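Local coordinates for protein hydrazine synthase subunit beta (Candidatus Kuenenia stuttgartiensis, PDB 5C2V) that forms the beta-propeller subunit of hydrazine synthase, which condenses nitric oxide with ammonium, and may modulate passage of hydroxylamine between the other two subunits' active sites, at residues I18-D23 with L327-K332; G66-V71 with V81-R86; Y112-G117 with R145-S150; S169-D174 with V181-I186; V316-G321 with N343-R348. All coordinates share one frame; numbering follows the deposited sequence.

Interaction 1: I18-D23 with L327-K332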
# COMPACT_ATOMS: atom_id res chain seq x y z
N ILE B 18 -20.46 -6.15 -50.86
CA ILE B 18 -20.54 -4.81 -51.43
C ILE B 18 -19.16 -4.29 -51.82
O ILE B 18 -18.15 -4.62 -51.19
CB ILE B 18 -21.23 -3.83 -50.45
CG1 ILE B 18 -21.64 -2.54 -51.16
CG2 ILE B 18 -20.35 -3.55 -49.24
CD1 ILE B 18 -22.45 -1.59 -50.30
N THR B 19 -19.11 -3.48 -52.87
CA THR B 19 -17.88 -2.83 -53.30
C THR B 19 -18.22 -1.50 -53.95
O THR B 19 -19.39 -1.14 -54.06
CB THR B 19 -17.08 -3.71 -54.29
OG1 THR B 19 -15.85 -3.06 -54.61
CG2 THR B 19 -17.88 -3.94 -55.57
N MET B 20 -17.20 -0.77 -54.39
CA MET B 20 -17.41 0.56 -54.94
C MET B 20 -16.46 0.84 -56.09
O MET B 20 -15.32 0.37 -56.09
CB MET B 20 -17.25 1.61 -53.85
CG MET B 20 -17.94 2.93 -54.13
SD MET B 20 -17.74 4.09 -52.76
CE MET B 20 -19.15 5.16 -53.02
N SER B 21 -16.93 1.60 -57.08
CA SER B 21 -16.10 1.99 -58.20
C SER B 21 -14.94 2.85 -57.72
O SER B 21 -15.09 3.62 -56.77
CB SER B 21 -16.93 2.74 -59.25
OG SER B 21 -17.56 3.88 -58.68
N PRO B 22 -13.77 2.73 -58.37
CA PRO B 22 -12.58 3.49 -58.00
C PRO B 22 -12.78 5.00 -58.09
O PRO B 22 -12.01 5.76 -57.50
CB PRO B 22 -11.53 3.02 -59.01
CG PRO B 22 -12.31 2.40 -60.13
CD PRO B 22 -13.51 1.81 -59.49
N ASP B 23 -13.80 5.43 -58.84
CA ASP B 23 -14.15 6.84 -58.91
C ASP B 23 -15.19 7.19 -57.85
O ASP B 23 -15.55 8.36 -57.68
CB ASP B 23 -14.67 7.19 -60.31
CG ASP B 23 -15.75 6.25 -60.78
OD1 ASP B 23 -15.41 5.18 -61.32
OD2 ASP B 23 -16.94 6.58 -60.61
N LEU B 327 -15.33 1.16 -48.52
CA LEU B 327 -15.08 2.58 -48.30
C LEU B 327 -15.09 3.39 -49.59
O LEU B 327 -14.80 2.87 -50.67
CB LEU B 327 -13.73 2.77 -47.60
CG LEU B 327 -13.62 2.44 -46.12
CD1 LEU B 327 -12.17 2.51 -45.68
CD2 LEU B 327 -14.46 3.40 -45.30
N SER B 328 -15.43 4.66 -49.46
CA SER B 328 -15.28 5.61 -50.56
C SER B 328 -13.79 5.94 -50.70
O SER B 328 -13.05 5.87 -49.72
CB SER B 328 -16.10 6.88 -50.30
OG SER B 328 -15.69 7.52 -49.11
N PRO B 329 -13.34 6.28 -51.92
CA PRO B 329 -11.92 6.55 -52.16
C PRO B 329 -11.35 7.67 -51.29
O PRO B 329 -10.14 7.70 -51.07
CB PRO B 329 -11.88 6.93 -53.64
CG PRO B 329 -13.29 7.28 -54.00
CD PRO B 329 -14.14 6.40 -53.15
N ASP B 330 -12.20 8.58 -50.82
CA ASP B 330 -11.75 9.64 -49.92
C ASP B 330 -11.75 9.18 -48.46
O ASP B 330 -11.19 9.85 -47.59
CB ASP B 330 -12.61 10.90 -50.10
CG ASP B 330 -14.09 10.62 -49.95
OD1 ASP B 330 -14.46 9.50 -49.52
OD2 ASP B 330 -14.90 11.52 -50.27
N GLY B 331 -12.39 8.04 -48.21
CA GLY B 331 -12.40 7.44 -46.89
C GLY B 331 -13.31 8.11 -45.87
O GLY B 331 -13.23 7.82 -44.68
N LYS B 332 -14.18 9.00 -46.33
CA LYS B 332 -15.07 9.72 -45.43
C LYS B 332 -16.41 9.01 -45.22
O LYS B 332 -17.21 9.42 -44.38
CB LYS B 332 -15.31 11.15 -45.94
CG LYS B 332 -14.16 11.70 -46.77
CD LYS B 332 -14.09 13.21 -46.69
CE LYS B 332 -15.41 13.86 -47.06
NZ LYS B 332 -15.33 15.35 -46.99
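Two neighbouring blades of the seven-bladed beta propeller, the first and the last in sequence, meet here through Met20, at the end of the innermost strand 15-20, and the Ser328-Pro329 corner between strands 322-327 and 333-338. The Met20 sulfur makes the closest approaches. With CG anti to the backbone N (chi1 -158°) and the chain extended beyond it, Met20 reaches straight across, and its SD lies 3.6 Å from Ser328 CA and 3.8 Å from Leu327 O. Leu27 and Tyr335, one from each blade, also touch this side chain. Nearer the surface the two chains approach each other through prolines: Pro329 brings CG to 4.0 Å from Pro22 O, so its ring meets the backbone of the other proline and not its ring. The receiving corner is a type I beta turn from Ser328 to Gly331, closed by a bond of 2.7 Å from Gly331 N to Ser328 O. Asp330 forms an Asx turn at its exit. Its OD1 accepts from Lys332 N at 3.2 Å, with the N-H nearly straight on the oxygen (176°) but coming from above the carboxylate plane.

Interaction 2: G66-V71 with V81-R86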
# COMPACT_ATOMS: atom_id res chain seq x y z
N GLY B 66 -13.48 1.08 -64.41
CA GLY B 66 -14.86 1.04 -63.95
C GLY B 66 -15.87 0.77 -65.06
O GLY B 66 -17.03 1.15 -64.95
N ALA B 67 -15.42 0.13 -66.13
CA ALA B 67 -16.31 -0.23 -67.23
C ALA B 67 -16.88 -1.64 -67.09
O ALA B 67 -17.78 -2.03 -67.84
CB ALA B 67 -15.59 -0.09 -68.56
N PHE B 68 -16.37 -2.41 -66.13
CA PHE B 68 -16.76 -3.81 -65.99
C PHE B 68 -16.85 -4.26 -64.54
O PHE B 68 -16.14 -3.75 -63.67
CB PHE B 68 -15.79 -4.72 -66.75
CG PHE B 68 -15.70 -4.43 -68.22
CD1 PHE B 68 -16.61 -4.99 -69.11
CD2 PHE B 68 -14.70 -3.62 -68.72
CE1 PHE B 68 -16.53 -4.73 -70.46
CE2 PHE B 68 -14.61 -3.35 -70.08
CZ PHE B 68 -15.53 -3.91 -70.95
N LEU B 69 -17.73 -5.22 -64.28
CA LEU B 69 -17.88 -5.79 -62.95
C LEU B 69 -17.80 -7.32 -62.99
O LEU B 69 -18.65 -7.97 -63.60
CB LEU B 69 -19.21 -5.36 -62.33
CG LEU B 69 -19.52 -5.90 -60.93
CD1 LEU B 69 -18.54 -5.35 -59.91
CD2 LEU B 69 -20.95 -5.58 -60.53
N TYR B 70 -16.79 -7.88 -62.34
CA TYR B 70 -16.63 -9.32 -62.29
C TYR B 70 -17.29 -9.89 -61.03
O TYR B 70 -16.83 -9.65 -59.92
CB TYR B 70 -15.15 -9.70 -62.32
CG TYR B 70 -14.50 -9.58 -63.68
CD1 TYR B 70 -14.36 -8.34 -64.30
CD2 TYR B 70 -14.02 -10.69 -64.35
CE1 TYR B 70 -13.76 -8.22 -65.54
CE2 TYR B 70 -13.42 -10.58 -65.60
CZ TYR B 70 -13.30 -9.34 -66.18
OH TYR B 70 -12.70 -9.23 -67.42
N VAL B 71 -18.36 -10.65 -61.23
CA VAL B 71 -19.15 -11.16 -60.12
C VAL B 71 -18.89 -12.65 -59.89
O VAL B 71 -18.78 -13.41 -60.85
CB VAL B 71 -20.66 -10.94 -60.37
CG1 VAL B 71 -21.48 -11.37 -59.17
CG2 VAL B 71 -20.93 -9.48 -60.71
N VAL B 81 -19.26 -11.72 -66.15
CA VAL B 81 -18.68 -10.43 -66.53
C VAL B 81 -19.81 -9.47 -66.91
O VAL B 81 -20.58 -9.74 -67.83
CB VAL B 81 -17.69 -10.56 -67.70
CG1 VAL B 81 -17.13 -9.20 -68.07
CG2 VAL B 81 -16.57 -11.52 -67.34
N VAL B 82 -19.89 -8.36 -66.19
CA VAL B 82 -21.00 -7.42 -66.37
C VAL B 82 -20.54 -6.10 -66.96
O VAL B 82 -19.57 -5.50 -66.50
CB VAL B 82 -21.71 -7.15 -65.02
CG1 VAL B 82 -22.78 -6.08 -65.18
CG2 VAL B 82 -22.30 -8.43 -64.46
N ASP B 83 -21.25 -5.64 -67.99
CA ASP B 83 -21.02 -4.31 -68.53
C ASP B 83 -21.73 -3.31 -67.62
O ASP B 83 -22.95 -3.38 -67.45
CB ASP B 83 -21.54 -4.21 -69.97
CG ASP B 83 -20.99 -3.01 -70.71
OD1 ASP B 83 -21.42 -1.88 -70.42
OD2 ASP B 83 -20.13 -3.20 -71.59
N ILE B 84 -20.97 -2.39 -67.05
CA ILE B 84 -21.50 -1.49 -66.03
C ILE B 84 -22.41 -0.43 -66.64
O ILE B 84 -23.45 -0.09 -66.07
CB ILE B 84 -20.36 -0.81 -65.25
CG1 ILE B 84 -19.54 -1.86 -64.49
CG2 ILE B 84 -20.91 0.23 -64.28
CD1 ILE B 84 -18.48 -1.29 -63.58
N GLN B 85 -22.03 0.08 -67.81
CA GLN B 85 -22.81 1.11 -68.48
C GLN B 85 -24.05 0.52 -69.16
O GLN B 85 -25.12 1.14 -69.16
CB GLN B 85 -21.94 1.84 -69.50
CG GLN B 85 -20.60 2.28 -68.94
CD GLN B 85 -19.52 2.35 -69.99
OE1 GLN B 85 -19.71 1.90 -71.13
NE2 GLN B 85 -18.37 2.91 -69.63
N ARG B 86 -23.91 -0.67 -69.73
CA ARG B 86 -25.03 -1.34 -70.39
C ARG B 86 -25.95 -2.04 -69.40
O ARG B 86 -27.09 -2.37 -69.74
CB ARG B 86 -24.51 -2.36 -71.41
CG ARG B 86 -23.91 -1.76 -72.67
CD ARG B 86 -23.46 -2.85 -73.62
NE ARG B 86 -24.55 -3.80 -73.89
CZ ARG B 86 -24.38 -4.97 -74.49
NH1 ARG B 86 -23.17 -5.36 -74.88
NH2 ARG B 86 -25.42 -5.76 -74.70
O HOH W 1 -18.46 2.81 -66.45
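Leu69 and Val82 form the hydrogen-bonded pair at the heart of this antiparallel hairpin, with Leu69 N to Val82 O and Val82 N to Leu69 O both 2.9 Å. Farther on, as the second strand ends, Ile84 N gives only a weak bond to Ala67 O. Side chains divide between the two faces. On the face of Phe68 and Tyr70, Val81 sets CG2 over the phenol ring in a CH-pi contact, 4.1 Å from the Tyr70 centroid and 27° off the ring normal. Across the other face, Leu69 CB meets Val82 CB, and Ile84 CG1 approaches the same Leu69 CB at 4.1 Å. With CG1 beside its backbone N (chi1 -63°), Ile84 lays CD1 against the backbone entering strand 68-73, near Gly66 O and Phe68 O. A water links the two segments here, donating to Gly66 O and accepting from Gln85 NE2. As the chain leaves the strand, Asp83 OD1 accepts from Arg86 N at 2.9 Å, an Asx motif; farther out, Thr128 bonds the Tyr70 hydroxyl. These are the two middle strands of the second blade, between strands 57-62 and 88-94; Leu69 and Val82 face Phe39 of strand 36-41 in the preceding blade, and Tyr70 and Val81 face the following one.

Interaction 3: Y112-G117 with R145-S150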
# COMPACT_ATOMS: atom_id res chain seq x y z
N TYR B 112 -8.21 -12.34 -60.25
CA TYR B 112 -7.89 -13.52 -59.47
C TYR B 112 -9.10 -13.96 -58.66
O TYR B 112 -9.72 -13.16 -57.96
CB TYR B 112 -6.69 -13.25 -58.56
CG TYR B 112 -5.41 -12.98 -59.32
CD1 TYR B 112 -5.12 -11.71 -59.79
CD2 TYR B 112 -4.52 -14.00 -59.60
CE1 TYR B 112 -3.96 -11.46 -60.49
CE2 TYR B 112 -3.35 -13.76 -60.30
CZ TYR B 112 -3.08 -12.49 -60.75
OH TYR B 112 -1.92 -12.25 -61.45
N VAL B 113 -9.42 -15.25 -58.76
CA VAL B 113 -10.63 -15.80 -58.17
C VAL B 113 -10.32 -16.91 -57.17
O VAL B 113 -9.74 -17.93 -57.53
CB VAL B 113 -11.56 -16.37 -59.26
CG1 VAL B 113 -12.93 -16.62 -58.69
CG2 VAL B 113 -11.64 -15.42 -60.45
N ALA B 114 -10.71 -16.72 -55.92
CA ALA B 114 -10.46 -17.73 -54.90
C ALA B 114 -11.56 -18.78 -54.88
O ALA B 114 -12.73 -18.46 -54.67
CB ALA B 114 -10.32 -17.08 -53.53
N CYS B 115 -11.19 -20.04 -55.10
CA CYS B 115 -12.19 -21.11 -55.09
C CYS B 115 -12.27 -21.76 -53.71
O CYS B 115 -11.35 -22.44 -53.28
CB CYS B 115 -11.88 -22.15 -56.16
SG CYS B 115 -11.69 -21.45 -57.82
N SER B 116 -13.40 -21.55 -53.03
CA SER B 116 -13.51 -21.83 -51.60
C SER B 116 -14.07 -23.21 -51.24
O SER B 116 -14.31 -23.48 -50.06
CB SER B 116 -14.38 -20.77 -50.93
OG SER B 116 -15.68 -20.74 -51.49
N GLY B 117 -14.30 -24.06 -52.24
CA GLY B 117 -14.79 -25.40 -52.00
C GLY B 117 -13.94 -26.12 -50.96
O GLY B 117 -12.71 -26.04 -50.99
N ARG B 145 -10.67 -18.57 -48.90
CA ARG B 145 -11.89 -17.77 -48.79
C ARG B 145 -11.87 -16.53 -49.67
O ARG B 145 -12.85 -16.21 -50.35
CB ARG B 145 -12.13 -17.37 -47.34
CG ARG B 145 -13.41 -16.58 -47.11
CD ARG B 145 -14.63 -17.30 -47.67
NE ARG B 145 -15.87 -16.60 -47.36
CZ ARG B 145 -16.73 -16.98 -46.42
NH1 ARG B 145 -16.49 -18.06 -45.69
NH2 ARG B 145 -17.83 -16.27 -46.20
N MET B 146 -10.74 -15.83 -49.66
CA MET B 146 -10.60 -14.54 -50.31
C MET B 146 -9.14 -14.31 -50.67
O MET B 146 -8.25 -14.88 -50.03
CB MET B 146 -11.12 -13.43 -49.39
CG MET B 146 -10.87 -12.00 -49.85
SD MET B 146 -11.71 -11.56 -51.38
CE MET B 146 -13.28 -10.98 -50.74
N VAL B 147 -8.87 -13.50 -51.69
CA VAL B 147 -7.50 -13.10 -51.96
C VAL B 147 -7.36 -11.60 -51.73
O VAL B 147 -8.34 -10.92 -51.43
CB VAL B 147 -7.09 -13.43 -53.40
CG1 VAL B 147 -7.02 -14.94 -53.59
CG2 VAL B 147 -8.05 -12.80 -54.39
N GLU B 148 -6.14 -11.09 -51.84
CA GLU B 148 -5.90 -9.65 -51.87
C GLU B 148 -4.61 -9.36 -52.63
O GLU B 148 -3.63 -10.10 -52.51
CB GLU B 148 -5.83 -9.08 -50.45
CG GLU B 148 -5.41 -7.62 -50.35
CD GLU B 148 -6.54 -6.64 -50.64
OE1 GLU B 148 -6.65 -5.63 -49.92
OE2 GLU B 148 -7.29 -6.86 -51.61
N ILE B 149 -4.59 -8.27 -53.39
CA ILE B 149 -3.39 -7.91 -54.14
C ILE B 149 -2.69 -6.70 -53.52
O ILE B 149 -3.33 -5.70 -53.19
CB ILE B 149 -3.70 -7.61 -55.62
CG1 ILE B 149 -4.49 -8.77 -56.24
CG2 ILE B 149 -2.42 -7.37 -56.40
CD1 ILE B 149 -4.77 -8.60 -57.71
N SER B 150 -1.37 -6.81 -53.37
CA SER B 150 -0.56 -5.73 -52.81
C SER B 150 -0.56 -4.50 -53.72
O SER B 150 -0.77 -4.63 -54.93
CB SER B 150 0.87 -6.23 -52.59
OG SER B 150 1.45 -6.67 -53.80
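Ala114 and Val147 mark the closely packed centre of this contact, with Ala114 CB 3.9 Å from Val147 CG1. The valine straddles the opposing strand: while CG1 meets the alanine methyl, CG2 stands 4.0 Å from Tyr112 O. Its chi1 of -67° spreads the two methyls along strand 110-115 in this way. Beyond it, Ile149 crosses the Tyr112 side chain at about a right angle and touches the ring obliquely through its outermost methyl, CD1 lying 3.8 Å from Tyr112 CD1. Ile175 packs against both of these side chains, and Leu156 lies against Val147 and Ile149, so the side-chain contacts at this end are apolar. The opposite end is looser and polar. Ser116 comes no nearer than 4.4 Å, from its CB to Arg145 CA, and the two polar groups turn to other partners. Ser116 OG bonds to Trp98 O, and the Arg145 guanidinium leaves the contact to form a salt bridge through NH2 with Glu69 of the hydrazine synthase gamma subunit. The gamma subunit thus reaches this end of the seam, where its Arg70 also packs on Arg145. Strand segments 112-115 and 145-149 run at 155° to one another with their axes 6.3 Å apart at closest, and no backbone bonds link them. Apolar side chains meshing between two separate sheets are how adjacent blades, here the third and the fourth, pack in a beta propeller.

Interaction 4: S169-D174 with V181-I186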
# COMPACT_ATOMS: atom_id res chain seq x y z
N SER B 169 -4.05 -21.02 -42.26
CA SER B 169 -2.92 -20.23 -42.72
C SER B 169 -3.24 -19.23 -43.82
O SER B 169 -4.38 -19.11 -44.28
CB SER B 169 -1.81 -21.16 -43.19
OG SER B 169 -2.27 -22.03 -44.21
N VAL B 170 -2.20 -18.51 -44.23
CA VAL B 170 -2.27 -17.55 -45.32
C VAL B 170 -1.12 -17.82 -46.29
O VAL B 170 0.03 -17.95 -45.87
CB VAL B 170 -2.19 -16.10 -44.81
CG1 VAL B 170 -2.16 -15.12 -45.97
CG2 VAL B 170 -3.35 -15.79 -43.88
N ASP B 171 -1.45 -17.91 -47.57
CA ASP B 171 -0.46 -18.16 -48.61
C ASP B 171 -0.00 -16.87 -49.27
O ASP B 171 -0.81 -15.97 -49.55
CB ASP B 171 -1.01 -19.11 -49.67
CG ASP B 171 -0.80 -20.57 -49.30
OD1 ASP B 171 0.08 -20.85 -48.47
OD2 ASP B 171 -1.51 -21.43 -49.86
N PHE B 172 1.30 -16.78 -49.52
CA PHE B 172 1.88 -15.67 -50.25
C PHE B 172 2.28 -16.12 -51.66
O PHE B 172 3.04 -17.08 -51.82
CB PHE B 172 3.09 -15.10 -49.51
CG PHE B 172 2.74 -14.44 -48.20
CD1 PHE B 172 2.63 -15.18 -47.04
CD2 PHE B 172 2.53 -13.07 -48.15
CE1 PHE B 172 2.31 -14.57 -45.84
CE2 PHE B 172 2.21 -12.45 -46.95
CZ PHE B 172 2.10 -13.20 -45.79
N ILE B 173 1.76 -15.43 -52.66
CA ILE B 173 1.99 -15.80 -54.05
C ILE B 173 2.79 -14.72 -54.77
O ILE B 173 2.53 -13.53 -54.59
CB ILE B 173 0.66 -16.02 -54.82
CG1 ILE B 173 -0.35 -16.78 -53.96
CG2 ILE B 173 0.91 -16.74 -56.13
CD1 ILE B 173 0.08 -18.17 -53.61
N ASP B 174 3.74 -15.13 -55.60
CA ASP B 174 4.46 -14.20 -56.45
C ASP B 174 3.75 -14.14 -57.79
O ASP B 174 3.73 -15.12 -58.53
CB ASP B 174 5.92 -14.61 -56.62
CG ASP B 174 6.75 -13.54 -57.30
OD1 ASP B 174 7.35 -12.70 -56.60
OD2 ASP B 174 6.80 -13.54 -58.55
N VAL B 181 5.41 -18.73 -52.56
CA VAL B 181 6.70 -18.46 -51.94
C VAL B 181 6.74 -18.84 -50.45
O VAL B 181 7.74 -19.40 -49.99
CB VAL B 181 7.11 -16.97 -52.11
CG1 VAL B 181 7.37 -16.66 -53.57
CG2 VAL B 181 6.04 -16.03 -51.56
N GLU B 182 5.67 -18.55 -49.72
CA GLU B 182 5.65 -18.77 -48.27
C GLU B 182 4.24 -19.03 -47.75
O GLU B 182 3.26 -18.55 -48.31
CB GLU B 182 6.26 -17.57 -47.54
CG GLU B 182 6.62 -17.83 -46.09
CD GLU B 182 7.22 -16.61 -45.41
OE1 GLU B 182 7.95 -16.78 -44.40
OE2 GLU B 182 6.96 -15.48 -45.87
N ASN B 183 4.14 -19.79 -46.66
CA ASN B 183 2.87 -20.03 -45.99
C ASN B 183 2.97 -19.72 -44.50
O ASN B 183 3.78 -20.32 -43.79
CB ASN B 183 2.42 -21.48 -46.19
CG ASN B 183 1.20 -21.83 -45.37
OD1 ASN B 183 0.07 -21.53 -45.74
ND2 ASN B 183 1.42 -22.48 -44.23
N ARG B 184 2.14 -18.79 -44.02
CA ARG B 184 2.20 -18.40 -42.62
C ARG B 184 0.95 -18.80 -41.85
O ARG B 184 -0.16 -18.41 -42.20
CB ARG B 184 2.42 -16.89 -42.50
CG ARG B 184 3.80 -16.44 -42.94
CD ARG B 184 4.01 -14.96 -42.72
NE ARG B 184 5.32 -14.52 -43.19
CZ ARG B 184 5.73 -13.25 -43.17
NH1 ARG B 184 4.93 -12.30 -42.72
NH2 ARG B 184 6.94 -12.94 -43.62
N VAL B 185 1.14 -19.58 -40.79
CA VAL B 185 0.04 -20.14 -40.03
C VAL B 185 -0.43 -19.21 -38.90
O VAL B 185 0.38 -18.73 -38.11
CB VAL B 185 0.43 -21.50 -39.42
CG1 VAL B 185 -0.59 -21.94 -38.38
CG2 VAL B 185 0.58 -22.54 -40.52
N ILE B 186 -1.73 -18.97 -38.85
CA ILE B 186 -2.32 -18.30 -37.69
C ILE B 186 -2.77 -19.38 -36.72
O ILE B 186 -3.71 -20.13 -37.01
CB ILE B 186 -3.52 -17.41 -38.08
CG1 ILE B 186 -3.11 -16.34 -39.09
CG2 ILE B 186 -4.12 -16.77 -36.84
CD1 ILE B 186 -4.25 -15.44 -39.52
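Val170 and Arg184 are joined by a reciprocal pair of backbone bonds, Arg184 N to Val170 O at 2.9 Å and Val170 N to Arg184 O at 2.9 Å. Two residues on, Phe172 N reaches Glu182 O at 2.9 Å. Phe172 O is taken at 3.0 Å by Val181 N, so Val181 and Glu182 both stand opposite Phe172, consistent with a classic beta bulge near the turn of the hairpin. On the Phe172 face the ring has Glu182 O at its edge. The long arm of Arg184 passes the ring obliquely, CD 3.6 Å from Phe172 CE1, with ring and guanidinium planes 59° apart. Extended from CG to NE, that arm carries NE past CE1 to Glu182 OE2, in a salt bridge of 3.3 Å whose hydrogen bond is weak. Val181 CG2 covers the base of the phenylalanine, 3.7 Å from Phe172 CB. On the other face Ser169 CB meets Val185 CG2 at 3.8 Å, and Asp171 accepts the backbone N of Ser140 from the loop before strand 144-149. These are the third and fourth strands of the fourth blade. Arg184 NH1 and NH2 also donate to Glu234 O and Lys236 O of the fifth blade; the buried charge is probably offset by the Glu182 carboxylate, while the two carbonyls accept from its N-H groups, and the same guanidinium fastens this edge strand to its neighbour.

Interaction 5: V316-G321 with N343-R348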
# COMPACT_ATOMS: atom_id res chain seq x y z
N VAL B 316 -20.34 0.90 -34.33
CA VAL B 316 -21.48 1.60 -34.91
C VAL B 316 -22.65 0.66 -35.23
O VAL B 316 -22.46 -0.35 -35.92
CB VAL B 316 -21.07 2.35 -36.18
CG1 VAL B 316 -22.16 3.31 -36.61
CG2 VAL B 316 -19.77 3.11 -35.95
N PRO B 317 -23.85 0.99 -34.74
CA PRO B 317 -25.08 0.24 -35.02
C PRO B 317 -25.32 0.05 -36.51
O PRO B 317 -25.13 0.98 -37.30
CB PRO B 317 -26.17 1.12 -34.40
CG PRO B 317 -25.49 1.84 -33.31
CD PRO B 317 -24.10 2.11 -33.81
N THR B 318 -25.75 -1.15 -36.89
CA THR B 318 -25.97 -1.49 -38.29
C THR B 318 -27.26 -2.29 -38.42
O THR B 318 -27.94 -2.54 -37.43
CB THR B 318 -24.77 -2.31 -38.85
OG1 THR B 318 -23.56 -1.83 -38.27
CG2 THR B 318 -24.67 -2.18 -40.36
N GLY B 319 -27.62 -2.67 -39.65
CA GLY B 319 -28.73 -3.58 -39.87
C GLY B 319 -28.31 -4.99 -39.49
O GLY B 319 -27.20 -5.21 -39.02
N LEU B 320 -29.20 -5.95 -39.71
CA LEU B 320 -28.92 -7.32 -39.33
C LEU B 320 -28.04 -8.03 -40.36
O LEU B 320 -28.31 -7.99 -41.56
CB LEU B 320 -30.23 -8.09 -39.12
CG LEU B 320 -31.23 -7.40 -38.19
CD1 LEU B 320 -32.44 -8.28 -37.93
CD2 LEU B 320 -30.57 -6.99 -36.87
N GLY B 321 -26.98 -8.68 -39.87
CA GLY B 321 -26.05 -9.40 -40.73
C GLY B 321 -25.16 -8.59 -41.67
O GLY B 321 -25.18 -8.83 -42.88
N ASN B 343 -30.52 -4.37 -46.73
CA ASN B 343 -30.22 -2.95 -46.95
C ASN B 343 -28.75 -2.60 -46.75
O ASN B 343 -27.93 -3.47 -46.50
CB ASN B 343 -31.09 -2.08 -46.04
CG ASN B 343 -31.02 -2.49 -44.58
OD1 ASN B 343 -30.07 -3.14 -44.15
ND2 ASN B 343 -32.02 -2.10 -43.81
N VAL B 344 -28.42 -1.32 -46.88
CA VAL B 344 -27.05 -0.87 -46.70
C VAL B 344 -26.98 0.30 -45.73
O VAL B 344 -27.67 1.30 -45.89
CB VAL B 344 -26.40 -0.45 -48.04
CG1 VAL B 344 -25.03 0.15 -47.80
CG2 VAL B 344 -26.31 -1.64 -48.99
N THR B 345 -26.13 0.16 -44.71
CA THR B 345 -25.94 1.22 -43.73
C THR B 345 -24.81 2.15 -44.17
O THR B 345 -23.71 1.70 -44.49
CB THR B 345 -25.63 0.66 -42.33
OG1 THR B 345 -26.74 -0.12 -41.88
CG2 THR B 345 -25.37 1.78 -41.35
N VAL B 346 -25.11 3.45 -44.17
CA VAL B 346 -24.14 4.47 -44.55
C VAL B 346 -23.58 5.16 -43.31
O VAL B 346 -24.32 5.72 -42.50
CB VAL B 346 -24.76 5.52 -45.48
CG1 VAL B 346 -23.70 6.52 -45.94
CG2 VAL B 346 -25.42 4.85 -46.67
N ILE B 347 -22.26 5.11 -43.16
CA ILE B 347 -21.59 5.63 -41.97
C ILE B 347 -20.63 6.77 -42.31
O ILE B 347 -19.81 6.64 -43.22
CB ILE B 347 -20.81 4.53 -41.24
CG1 ILE B 347 -21.64 3.25 -41.14
CG2 ILE B 347 -20.36 5.00 -39.86
CD1 ILE B 347 -20.89 2.08 -40.54
N ARG B 348 -20.74 7.87 -41.58
CA ARG B 348 -19.78 8.96 -41.70
C ARG B 348 -18.60 8.67 -40.78
O ARG B 348 -18.76 8.55 -39.57
CB ARG B 348 -20.43 10.30 -41.34
CG ARG B 348 -19.48 11.49 -41.39
CD ARG B 348 -19.04 11.79 -42.82
NE ARG B 348 -18.32 13.06 -42.91
CZ ARG B 348 -16.99 13.16 -42.90
NH1 ARG B 348 -16.24 12.08 -42.80
NH2 ARG B 348 -16.42 14.36 -42.99
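The flat group at this contact is the peptide unit between Thr318 and Gly319, whose N-H is directed at the hydroxyl of Thr345; the bond from Gly319 N to Thr345 OG1 is weak, at 3.5 Å and 142°. That hydroxyl is held more firmly by the side-chain amide of Asn338. Beside the peptide, the Thr318 methyl CG2 crosses Thr345 obliquely, 3.6 Å from its CB. Thr318 keeps its own OG1 (chi1 -36°) turned back along the chain, where it donates to Val316 O at 3.0 Å. The loop 318-321 is here leaving the outermost strand of the sixth propeller blade, 312-317, for the seventh, whose third strand is 343-348. Blade seven has only three strands of this chain: along its outer edge, residues 343-348 pair antiparallel with a strand of the hydrazine synthase gamma subunit, which continues the blade into that subunit. Asn343 ND2 adds a bond to Gln10 of that subunit. Farther along, Val316 and Ile347 pass alongside, running opposite ways, and touch through methyls, Val316 CG1 being 4.1 Å from Ile347 CG2. Val278 of the sixth blade also packs on Ile347, and Val5 of the gamma subunit on Val316.

How the interactions relate
From the N terminus, strand 15-20 opens the longest loop, which interaction 1 closes some 300 residues later by bringing the first blade against the seventh, thus completing the ring. Interactions 2, 3 and 4 fall within it, in series: 66-71 with 81-86 and 169-174 with 181-186 are hairpins inside blades two and four, and 112-117 with 145-150 seals blade three to blade four. Interaction 5, between blades six and seven, crosses interaction 1 along the chain, and the two touch, Arg348 NH1 lying 3.2 Å from Lys332 O and Ile18 packing on Val344. Interactions 4 and 5 flank the middle of the propeller, their centres about 33 Å apart.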